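Local coordinates for glutathione S-transferase (Natrialba magadii ATCC 43099, PDB 6GZF), which probably acts as a glutathione transferase of the Xi class, a group linked with glutathionyl-hydroquinone reductase activity, at residues H110-D115 and Y121-P126; D181-N186 and R229-D234; H292-Y297 and R308-G313. One frame throughout, in Å; residues are numbered along the deposited sequence.

Interaction 1 (H110-D115 and Y121-P126); sequences HVHDVD and YVRAAP
Arg123 lays its guanidinium flat on the imidazole of His112, a stack in the thioredoxin-like N-terminal domain that ties helix 117-124 to the loop leading into it. The evidence is a 17° angle between the planes and 3.8 Å between the group centres. Along 121-126, Tyr121 comes first: it turns from the loop to the sheet, packing on Val136 and Ile145 and sending OH to the carbonyl O of Thr133. Arg123 then carries the contact. With CG anti to the backbone N (chi1 180°) its chain runs outward from the helix, and a bend at chi3, -101°, lays the head over the ring. Arg123 NE sits above the ring centre, while Arg123 CD lies 3.3 Å from His112 NE2. The other face of the imidazole has Val111 CG1 near its rim, so the ring is sandwiched. Val114 CG1 approaches Arg123 NH1 obliquely, at 4.4 Å. His112 NE2 is hydrogen-bonded to OD1 of Asp143, whose OD2 makes a long, weak ion pair with Arg123 NE; one carboxylate thus engages both stacked groups. With an alanine at His112, the guanidinium would probably lose its flat support, and Asp143 OD1 its imidazole partner. Ala124, still helical, packs on Trp138; Ala125 is the first residue to leave helical angles, although Ala125 N still bonds to Tyr121 O at 2.7 Å.

Interaction 2 (D181-N186 and R229-D234); sequences DQIIDN and RYLAGD
Tyr230 N donates to Gly233 O over 2.9 Å, closing the tight loop that presents Leu231 and Ala232 to Ile183. The return bond from Gly233 N to Tyr230 O, weak, is the one that marks a beta turn, and Leu231 and Ala232 between them have type I angles. In the all-helical C-terminal domain of the glutathione transferase fold, the turn bridges from helix 204-224 to helix 238-247 and rests against the flank of helix 177-192. A second polar anchor is Leu231 N, hydrogen-bonded to OD2 of Asp240 near the start of helix 238-247. Gly233 follows with phi at 105°, where a CB would collide with the carbonyl O of Ala232.

Between the two segments the contact is apolar and rests on one side chain. Ile183 is extended, with CD1 anti to CA (chi2 -179°), and this carries the methyl to the turn backbone. Ile183 CD1 comes 3.3 Å from Leu231 O and 3.7 Å from Ala232 N, and no hydrogen bond joins the two segments. Ile183 CD1 also lies 3.7 Å from Leu231 CB and 4.4 Å from Ala232 CB, so it spans both central residues of the turn. Trp221 of helix 204-224 touches both Ile183 and Leu231, extending the buried cluster. The Ile183 and Leu231 side chains pass at a slant, and Ile183 CG2 meets Leu231 CD1 at 4.0 Å.

Interaction 3 (H292-Y297 and R308-G313); sequences HITEHY and RIVARG
Val310 places CG1 anti to its backbone N (chi1 177°) and CG2 beside that N, and this rotation turns both methyls to the helix surface at Thr294. On the helix side Thr294 has chi1 55°, with OG1 lying between the backbone N and the carbonyl carbon and CG2 anti to that carbon. The hydroxyl is thereby folded back on its own helix, where it is hydrogen-bonded to the carbonyl O of Met290 one turn earlier. What Thr294 offers the valine is chiefly its branch point: Thr294 CB lies 3.9 Å from Val310 CG1, and Thr294 OG1 lies 4.1 Å from the same methyl. The two side chains cross at about a right angle.

The valine also leans on the helix backbone. Val310 CG2 comes 4.0 Å from Thr294 O, and Val310 CG1 4.1 Å from that oxygen. One residue on, Val310 CG2 lies 4.4 Å from Glu295 CA, while the Glu295 side chain starts away from 308-313 and ends in a salt bridge from OE2 to Lys103 NZ.

Helix 290-299 belongs to the helical C-terminal domain of the transferase fold, and 308-313 is part of the irregular tail that follows it and doubles back across it. The tail also meets the dimer partner: Val310 N is hydrogen-bonded to Gln204 OE1 of the second subunit, and Arg312 N to Tyr207 OH of that subunit. The helix meanwhile directs inward Tyr297, itself predicted to lower the pKa of the nucleophile Cys64, its OH hydrogen-bonded to the OH of Tyr196, the predicted proton donor/acceptor. Within the helix, Tyr297 N reaches Ile293 O at 3.2 Å, the backbone bond that encloses Thr294, Glu295 and His296.

The three contacts follow one another along the chain without touching. Interaction 1 lies in the thioredoxin-like domain, interaction 2 in the helical domain on the other side of the chain's centre; their centres are about 36 Å apart. Interaction 3 has its centre about 29 Å from that of interaction 1 and about 30 Å from that of interaction 2. Two lie near, without reaching, the predicted glutathione residue Trp97: the side chains of Val114 in interaction 1 and Glu295 in interaction 3 are about 9 Å and about 10 Å from its side chain. Interaction 3 also includes Tyr297, predicted to lower the pKa of Cys64, and alone meets the second subunit; interaction 2 is remote from the predicted sites.

Interaction 1 (H110-D115 and Y121-P126)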
loop_
_atom_site.group_PDB
_atom_site.type_symbol
_atom_site.label_atom_id
_atom_site.label_comp_id
_atom_site.label_asym_id
_atom_site.label_seq_id
_atom_site.Cartn_x
_atom_site.Cartn_y
_atom_site.Cartn_z
ATOM N N HIS A 110 9.815 -27.109 21.810
ATOM C CA HIS A 110 9.508 -28.384 22.451
ATOM C C HIS A 110 10.722 -29.299 22.590
ATOM O O HIS A 110 10.724 -30.211 23.417
ATOM C CB HIS A 110 8.410 -29.116 21.673
ATOM C CG HIS A 110 7.077 -28.436 21.719
ATOM N ND1 HIS A 110 6.760 -27.362 20.916
ATOM C CD2 HIS A 110 5.978 -28.680 22.473
ATOM C CE1 HIS A 110 5.523 -26.974 21.172
ATOM N NE2 HIS A 110 5.027 -27.756 22.113
ATOM N N VAL A 111 11.752 -29.058 21.787
ATOM C CA VAL A 111 12.910 -29.944 21.766
ATOM C C VAL A 111 13.973 -29.554 22.794
ATOM O O VAL A 111 14.281 -30.336 23.694
ATOM C CB VAL A 111 13.552 -29.987 20.367
ATOM C CG1 VAL A 111 14.779 -30.879 20.377
ATOM C CG2 VAL A 111 12.543 -30.488 19.346
ATOM N N HIS A 112 14.531 -28.354 22.666
ATOM C CA HIS A 112 15.627 -27.941 23.541
ATOM C C HIS A 112 15.314 -26.691 24.360
ATOM O O HIS A 112 16.177 -26.194 25.084
ATOM C CB HIS A 112 16.897 -27.710 22.720
ATOM C CG HIS A 112 17.473 -28.961 22.136
ATOM N ND1 HIS A 112 17.837 -30.043 22.909
ATOM C CD2 HIS A 112 17.747 -29.304 20.855
ATOM C CE1 HIS A 112 18.310 -30.999 22.128
ATOM N NE2 HIS A 112 18.265 -30.577 20.879
ATOM N N ASP A 113 14.083 -26.197 24.243
ATOM C CA ASP A 113 13.631 -25.022 24.989
ATOM C C ASP A 113 14.568 -23.833 24.779
ATOM O O ASP A 113 15.044 -23.222 25.735
ATOM C CB ASP A 113 13.510 -25.347 26.482
ATOM C CG ASP A 113 12.780 -24.268 27.259
ATOM O OD1 ASP A 113 11.983 -23.526 26.648
ATOM O OD2 ASP A 113 13.007 -24.158 28.483
ATOM N N VAL A 114 14.838 -23.516 23.518
ATOM C CA VAL A 114 15.746 -22.425 23.187
ATOM C C VAL A 114 15.014 -21.087 23.135
ATOM O O VAL A 114 13.810 -21.035 22.884
ATOM C CB VAL A 114 16.454 -22.671 21.841
ATOM C CG1 VAL A 114 17.296 -23.934 21.910
ATOM C CG2 VAL A 114 15.440 -22.766 20.714
ATOM N N ASP A 115 15.750 -20.009 23.382
ATOM C CA ASP A 115 15.190 -18.667 23.306
ATOM C C ASP A 115 14.978 -18.256 21.854
ATOM O O ASP A 115 13.957 -17.664 21.507
ATOM C CB ASP A 115 16.101 -17.660 24.010
ATOM C CG ASP A 115 16.252 -17.945 25.490
ATOM O OD1 ASP A 115 15.241 -18.289 26.138
ATOM O OD2 ASP A 115 17.384 -17.825 26.005
ATOM N N TYR A 121 19.952 -23.982 14.931
ATOM C CA TYR A 121 20.857 -24.126 13.795
ATOM C C TYR A 121 22.273 -24.448 14.261
ATOM O O TYR A 121 22.904 -25.383 13.766
ATOM C CB TYR A 121 20.873 -22.851 12.947
ATOM C CG TYR A 121 19.700 -22.701 12.004
ATOM C CD1 TYR A 121 18.442 -22.347 12.475
ATOM C CD2 TYR A 121 19.857 -22.896 10.637
ATOM C CE1 TYR A 121 17.370 -22.204 11.611
ATOM C CE2 TYR A 121 18.793 -22.754 9.765
ATOM C CZ TYR A 121 17.553 -22.408 10.257
ATOM O OH TYR A 121 16.493 -22.265 9.393
ATOM N N VAL A 122 22.761 -23.661 15.218
ATOM C CA VAL A 122 24.113 -23.813 15.748
ATOM C C VAL A 122 24.337 -25.206 16.337
ATOM O O VAL A 122 25.404 -25.796 16.163
ATOM C CB VAL A 122 24.412 -22.744 16.824
ATOM C CG1 VAL A 122 25.736 -23.026 17.521
ATOM C CG2 VAL A 122 24.427 -21.357 16.202
ATOM N N ARG A 123 23.329 -25.734 17.022
ATOM C CA ARG A 123 23.421 -27.084 17.566
ATOM C C ARG A 123 23.529 -28.118 16.448
ATOM O O ARG A 123 24.255 -29.104 16.569
ATOM C CB ARG A 123 22.214 -27.398 18.453
ATOM C CG ARG A 123 22.248 -28.797 19.048
ATOM C CD ARG A 123 20.993 -29.107 19.842
ATOM N NE ARG A 123 21.201 -28.979 21.282
ATOM C CZ ARG A 123 21.028 -27.854 21.968
ATOM N NH1 ARG A 123 20.641 -26.748 21.348
ATOM N NH2 ARG A 123 21.240 -27.835 23.277
ATOM N N ALA A 124 22.809 -27.878 15.356
ATOM C CA ALA A 124 22.794 -28.802 14.228
ATOM C C ALA A 124 24.043 -28.658 13.364
ATOM O O ALA A 124 24.541 -29.639 12.811
ATOM C CB ALA A 124 21.544 -28.586 13.389
ATOM N N ALA A 125 24.543 -27.432 13.246
ATOM C CA ALA A 125 25.737 -27.164 12.452
ATOM C C ALA A 125 26.543 -26.016 13.057
ATOM O O ALA A 125 26.356 -24.859 12.685
ATOM C CB ALA A 125 25.359 -26.853 11.015
ATOM N N PRO A 126 27.452 -26.345 13.989
ATOM C CA PRO A 126 28.245 -25.401 14.792
ATOM C C PRO A 126 29.019 -24.345 13.997
ATOM O O PRO A 126 29.414 -23.335 14.578
ATOM C CB PRO A 126 29.226 -26.316 15.545
ATOM C CG PRO A 126 29.107 -27.669 14.903
ATOM C CD PRO A 126 27.724 -27.741 14.367
#

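Interaction 2 (D181-N186 and R229-D234)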
loop_
_atom_site.group_PDB
_atom_site.type_symbol
_atom_site.label_atom_id
_atom_site.label_comp_id
_atom_site.label_asym_id
_atom_site.label_seq_id
_atom_site.Cartn_x
_atom_site.Cartn_y
_atom_site.Cartn_z
ATOM N N ASP A 181 4.553 -30.551 -10.795
ATOM C CA ASP A 181 5.943 -30.125 -10.695
ATOM C C ASP A 181 6.218 -28.929 -11.603
ATOM O O ASP A 181 7.096 -28.114 -11.322
ATOM C CB ASP A 181 6.887 -31.279 -11.042
ATOM C CG ASP A 181 6.801 -32.423 -10.050
ATOM O OD1 ASP A 181 6.688 -32.151 -8.835
ATOM O OD2 ASP A 181 6.846 -33.594 -10.481
ATOM N N GLN A 182 5.461 -28.829 -12.692
ATOM C CA GLN A 182 5.628 -27.734 -13.640
ATOM C C GLN A 182 5.064 -26.428 -13.089
ATOM O O GLN A 182 5.718 -25.387 -13.150
ATOM C CB GLN A 182 4.954 -28.068 -14.971
ATOM C CG GLN A 182 5.217 -27.046 -16.065
ATOM C CD GLN A 182 4.263 -27.182 -17.237
ATOM O OE1 GLN A 182 3.068 -26.911 -17.114
ATOM N NE2 GLN A 182 4.788 -27.602 -18.382
ATOM N N ILE A 183 3.848 -26.493 -12.556
ATOM C CA ILE A 183 3.171 -25.309 -12.035
ATOM C C ILE A 183 3.928 -24.708 -10.855
ATOM O O ILE A 183 4.085 -23.489 -10.764
ATOM C CB ILE A 183 1.726 -25.633 -11.604
ATOM C CG1 ILE A 183 0.909 -26.110 -12.804
ATOM C CG2 ILE A 183 1.065 -24.414 -10.980
ATOM C CD1 ILE A 183 -0.523 -26.437 -12.471
ATOM N N ILE A 184 4.397 -25.570 -9.957
ATOM C CA ILE A 184 5.179 -25.137 -8.803
ATOM C C ILE A 184 6.426 -24.374 -9.241
ATOM O O ILE A 184 6.769 -23.340 -8.668
ATOM C CB ILE A 184 5.595 -26.334 -7.921
ATOM C CG1 ILE A 184 4.364 -26.995 -7.300
ATOM C CG2 ILE A 184 6.559 -25.892 -6.829
ATOM C CD1 ILE A 184 4.656 -28.319 -6.628
ATOM N N ASP A 185 7.090 -24.881 -10.275
ATOM C CA ASP A 185 8.305 -24.256 -10.782
ATOM C C ASP A 185 8.011 -22.919 -11.457
ATOM O O ASP A 185 8.785 -21.970 -11.332
ATOM C CB ASP A 185 9.016 -25.193 -11.761
ATOM C CG ASP A 185 10.489 -24.864 -11.917
ATOM O OD1 ASP A 185 11.308 -25.436 -11.166
ATOM O OD2 ASP A 185 10.827 -24.034 -12.789
ATOM N N ASN A 186 6.888 -22.845 -12.167
ATOM C CA ASN A 186 6.536 -21.641 -12.910
ATOM C C ASN A 186 6.188 -20.484 -11.978
ATOM O O ASN A 186 6.842 -19.444 -12.011
ATOM C CB ASN A 186 5.368 -21.922 -13.863
ATOM C CG ASN A 186 5.089 -20.766 -14.820
ATOM O OD1 ASN A 186 5.574 -19.648 -14.633
ATOM N ND2 ASN A 186 4.291 -21.035 -15.848
ATOM N N ARG A 229 -11.205 -26.378 -11.972
ATOM C CA ARG A 229 -11.348 -26.008 -10.567
ATOM C C ARG A 229 -10.015 -25.693 -9.896
ATOM O O ARG A 229 -9.897 -24.703 -9.175
ATOM C CB ARG A 229 -12.062 -27.118 -9.793
ATOM C CG ARG A 229 -12.233 -26.801 -8.318
ATOM C CD ARG A 229 -13.138 -27.799 -7.619
ATOM N NE ARG A 229 -13.389 -27.407 -6.235
ATOM C CZ ARG A 229 -14.310 -27.960 -5.453
ATOM N NH1 ARG A 229 -15.077 -28.937 -5.918
ATOM N NH2 ARG A 229 -14.466 -27.535 -4.207
ATOM N N TYR A 230 -9.015 -26.533 -10.134
ATOM C CA TYR A 230 -7.712 -26.342 -9.511
ATOM C C TYR A 230 -6.628 -26.093 -10.558
ATOM O O TYR A 230 -6.889 -26.161 -11.760
ATOM C CB TYR A 230 -7.359 -27.551 -8.644
ATOM C CG TYR A 230 -8.394 -27.845 -7.578
ATOM C CD1 TYR A 230 -8.643 -26.938 -6.556
ATOM C CD2 TYR A 230 -9.126 -29.025 -7.600
ATOM C CE1 TYR A 230 -9.590 -27.200 -5.583
ATOM C CE2 TYR A 230 -10.074 -29.296 -6.631
ATOM C CZ TYR A 230 -10.303 -28.380 -5.624
ATOM O OH TYR A 230 -11.246 -28.647 -4.657
ATOM N N LEU A 231 -5.418 -25.797 -10.093
ATOM C CA LEU A 231 -4.316 -25.436 -10.982
ATOM C C LEU A 231 -3.940 -26.573 -11.926
ATOM O O LEU A 231 -3.774 -26.361 -13.127
ATOM C CB LEU A 231 -3.096 -25.006 -10.165
ATOM C CG LEU A 231 -3.253 -23.689 -9.403
ATOM C CD1 LEU A 231 -1.992 -23.366 -8.619
ATOM C CD2 LEU A 231 -3.595 -22.560 -10.360
ATOM N N ALA A 232 -3.807 -27.778 -11.382
ATOM C CA ALA A 232 -3.546 -28.953 -12.205
ATOM C C ALA A 232 -4.855 -29.497 -12.768
ATOM O O ALA A 232 -4.875 -30.524 -13.444
ATOM C CB ALA A 232 -2.820 -30.023 -11.405
ATOM N N GLY A 233 -5.948 -28.800 -12.473
ATOM C CA GLY A 233 -7.237 -29.120 -13.053
ATOM C C GLY A 233 -8.209 -29.815 -12.122
ATOM O O GLY A 233 -8.831 -29.187 -11.265
ATOM N N ASP A 234 -8.329 -31.126 -12.294
ATOM C CA ASP A 234 -9.367 -31.911 -11.639
ATOM C C ASP A 234 -9.167 -32.081 -10.134
ATOM O O ASP A 234 -10.137 -32.209 -9.386
ATOM C CB ASP A 234 -9.455 -33.290 -12.298
ATOM C CG ASP A 234 -10.749 -34.010 -11.979
ATOM O OD1 ASP A 234 -11.794 -33.334 -11.862
ATOM O OD2 ASP A 234 -10.725 -35.252 -11.847
#

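Interaction 3 (H292-Y297 and R308-G313)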
loop_
_atom_site.group_PDB
_atom_site.type_symbol
_atom_site.label_atom_id
_atom_site.label_comp_id
_atom_site.label_asym_id
_atom_site.label_seq_id
_atom_site.Cartn_x
_atom_site.Cartn_y
_atom_site.Cartn_z
ATOM N N HIS A 292 -1.107 -13.044 13.104
ATOM C CA HIS A 292 0.329 -13.279 13.006
ATOM C C HIS A 292 0.897 -12.663 11.732
ATOM O O HIS A 292 1.988 -12.094 11.737
ATOM C CB HIS A 292 0.636 -14.779 13.039
ATOM C CG HIS A 292 0.554 -15.388 14.405
ATOM N ND1 HIS A 292 1.656 -15.891 15.061
ATOM C CD2 HIS A 292 -0.498 -15.577 15.237
ATOM C CE1 HIS A 292 1.289 -16.363 16.239
ATOM N NE2 HIS A 292 -0.013 -16.185 16.371
ATOM N N ILE A 293 0.142 -12.781 10.644
ATOM C CA ILE A 293 0.586 -12.310 9.337
ATOM C C ILE A 293 0.733 -10.792 9.301
ATOM O O ILE A 293 1.775 -10.271 8.903
ATOM C CB ILE A 293 -0.387 -12.751 8.225
ATOM C CG1 ILE A 293 -0.350 -14.271 8.058
ATOM C CG2 ILE A 293 -0.039 -12.076 6.910
ATOM C CD1 ILE A 293 -1.381 -14.806 7.086
ATOM N N THR A 294 -0.311 -10.087 9.724
ATOM C CA THR A 294 -0.311 -8.628 9.694
ATOM C C THR A 294 0.697 -8.035 10.676
ATOM O O THR A 294 1.322 -7.014 10.391
ATOM C CB THR A 294 -1.706 -8.056 10.007
ATOM O OG1 THR A 294 -2.173 -8.581 11.257
ATOM C CG2 THR A 294 -2.690 -8.424 8.910
ATOM N N GLU A 295 0.854 -8.675 11.829
ATOM C CA GLU A 295 1.773 -8.175 12.847
ATOM C C GLU A 295 3.221 -8.287 12.387
ATOM O O GLU A 295 4.031 -7.390 12.625
ATOM C CB GLU A 295 1.589 -8.930 14.166
ATOM C CG GLU A 295 2.459 -8.396 15.298
ATOM C CD GLU A 295 2.379 -9.233 16.557
ATOM O OE1 GLU A 295 1.462 -10.074 16.655
ATOM O OE2 GLU A 295 3.235 -9.046 17.448
ATOM N N HIS A 296 3.544 -9.394 11.729
ATOM C CA HIS A 296 4.903 -9.623 11.258
ATOM C C HIS A 296 5.301 -8.628 10.176
ATOM O O HIS A 296 6.244 -7.865 10.342
ATOM C CB HIS A 296 5.054 -11.051 10.731
ATOM C CG HIS A 296 6.385 -11.327 10.102
ATOM N ND1 HIS A 296 7.515 -11.615 10.838
ATOM C CD2 HIS A 296 6.764 -11.364 8.801
ATOM C CE1 HIS A 296 8.531 -11.813 10.020
ATOM N NE2 HIS A 296 8.105 -11.667 8.778
ATOM N N TYR A 297 4.572 -8.627 9.069
ATOM C CA TYR A 297 4.978 -7.846 7.909
ATOM C C TYR A 297 4.956 -6.336 8.142
ATOM O O TYR A 297 5.733 -5.605 7.532
ATOM C CB TYR A 297 4.097 -8.199 6.713
ATOM C CG TYR A 297 4.430 -9.545 6.117
ATOM C CD1 TYR A 297 3.951 -10.716 6.688
ATOM C CD2 TYR A 297 5.235 -9.647 4.991
ATOM C CE1 TYR A 297 4.259 -11.948 6.151
ATOM C CE2 TYR A 297 5.549 -10.875 4.447
ATOM C CZ TYR A 297 5.058 -12.023 5.031
ATOM O OH TYR A 297 5.367 -13.250 4.493
ATOM N N ARG A 308 5.999 1.177 11.884
ATOM C CA ARG A 308 5.496 -0.146 12.254
ATOM C C ARG A 308 3.991 -0.179 12.514
ATOM O O ARG A 308 3.516 -0.901 13.392
ATOM C CB ARG A 308 6.248 -0.662 13.483
ATOM C CG ARG A 308 7.754 -0.746 13.274
ATOM C CD ARG A 308 8.468 -1.333 14.481
ATOM N NE ARG A 308 9.900 -1.046 14.450
ATOM C CZ ARG A 308 10.854 -1.965 14.564
ATOM N NH1 ARG A 308 10.536 -3.242 14.716
ATOM N NH2 ARG A 308 12.130 -1.605 14.524
ATOM N N ILE A 309 3.245 0.605 11.741
ATOM C CA ILE A 309 1.796 0.659 11.877
ATOM C C ILE A 309 1.132 -0.485 11.117
ATOM O O ILE A 309 1.324 -0.632 9.910
ATOM C CB ILE A 309 1.226 1.998 11.368
ATOM C CG1 ILE A 309 1.707 3.152 12.250
ATOM C CG2 ILE A 309 -0.295 1.954 11.340
ATOM C CD1 ILE A 309 1.360 2.985 13.713
ATOM N N VAL A 310 0.355 -1.295 11.827
ATOM C CA VAL A 310 -0.380 -2.381 11.196
ATOM C C VAL A 310 -1.589 -1.838 10.444
ATOM O O VAL A 310 -2.553 -1.378 11.055
ATOM C CB VAL A 310 -0.848 -3.426 12.226
ATOM C CG1 VAL A 310 -1.671 -4.507 11.545
ATOM C CG2 VAL A 310 0.347 -4.033 12.945
ATOM N N ALA A 311 -1.529 -1.886 9.117
ATOM C CA ALA A 311 -2.629 -1.415 8.286
ATOM C C ALA A 311 -3.874 -2.266 8.508
ATOM O O ALA A 311 -3.778 -3.452 8.827
ATOM C CB ALA A 311 -2.232 -1.423 6.818
ATOM N N ARG A 312 -5.040 -1.655 8.336
ATOM C CA ARG A 312 -6.306 -2.329 8.595
ATOM C C ARG A 312 -6.614 -3.389 7.543
ATOM O O ARG A 312 -6.891 -4.542 7.873
ATOM C CB ARG A 312 -7.442 -1.309 8.661
ATOM C CG ARG A 312 -8.821 -1.921 8.812
ATOM C CD ARG A 312 -9.861 -0.848 9.076
ATOM N NE ARG A 312 -11.191 -1.411 9.282
ATOM C CZ ARG A 312 -12.234 -0.717 9.724
ATOM N NH1 ARG A 312 -12.100 0.571 10.013
ATOM N NH2 ARG A 312 -13.409 -1.310 9.880
ATOM N N GLY A 313 -6.567 -2.994 6.275
ATOM C CA GLY A 313 -6.841 -3.913 5.187
ATOM C C GLY A 313 -8.325 -4.085 4.930
ATOM O O GLY A 313 -9.152 -3.585 5.692
#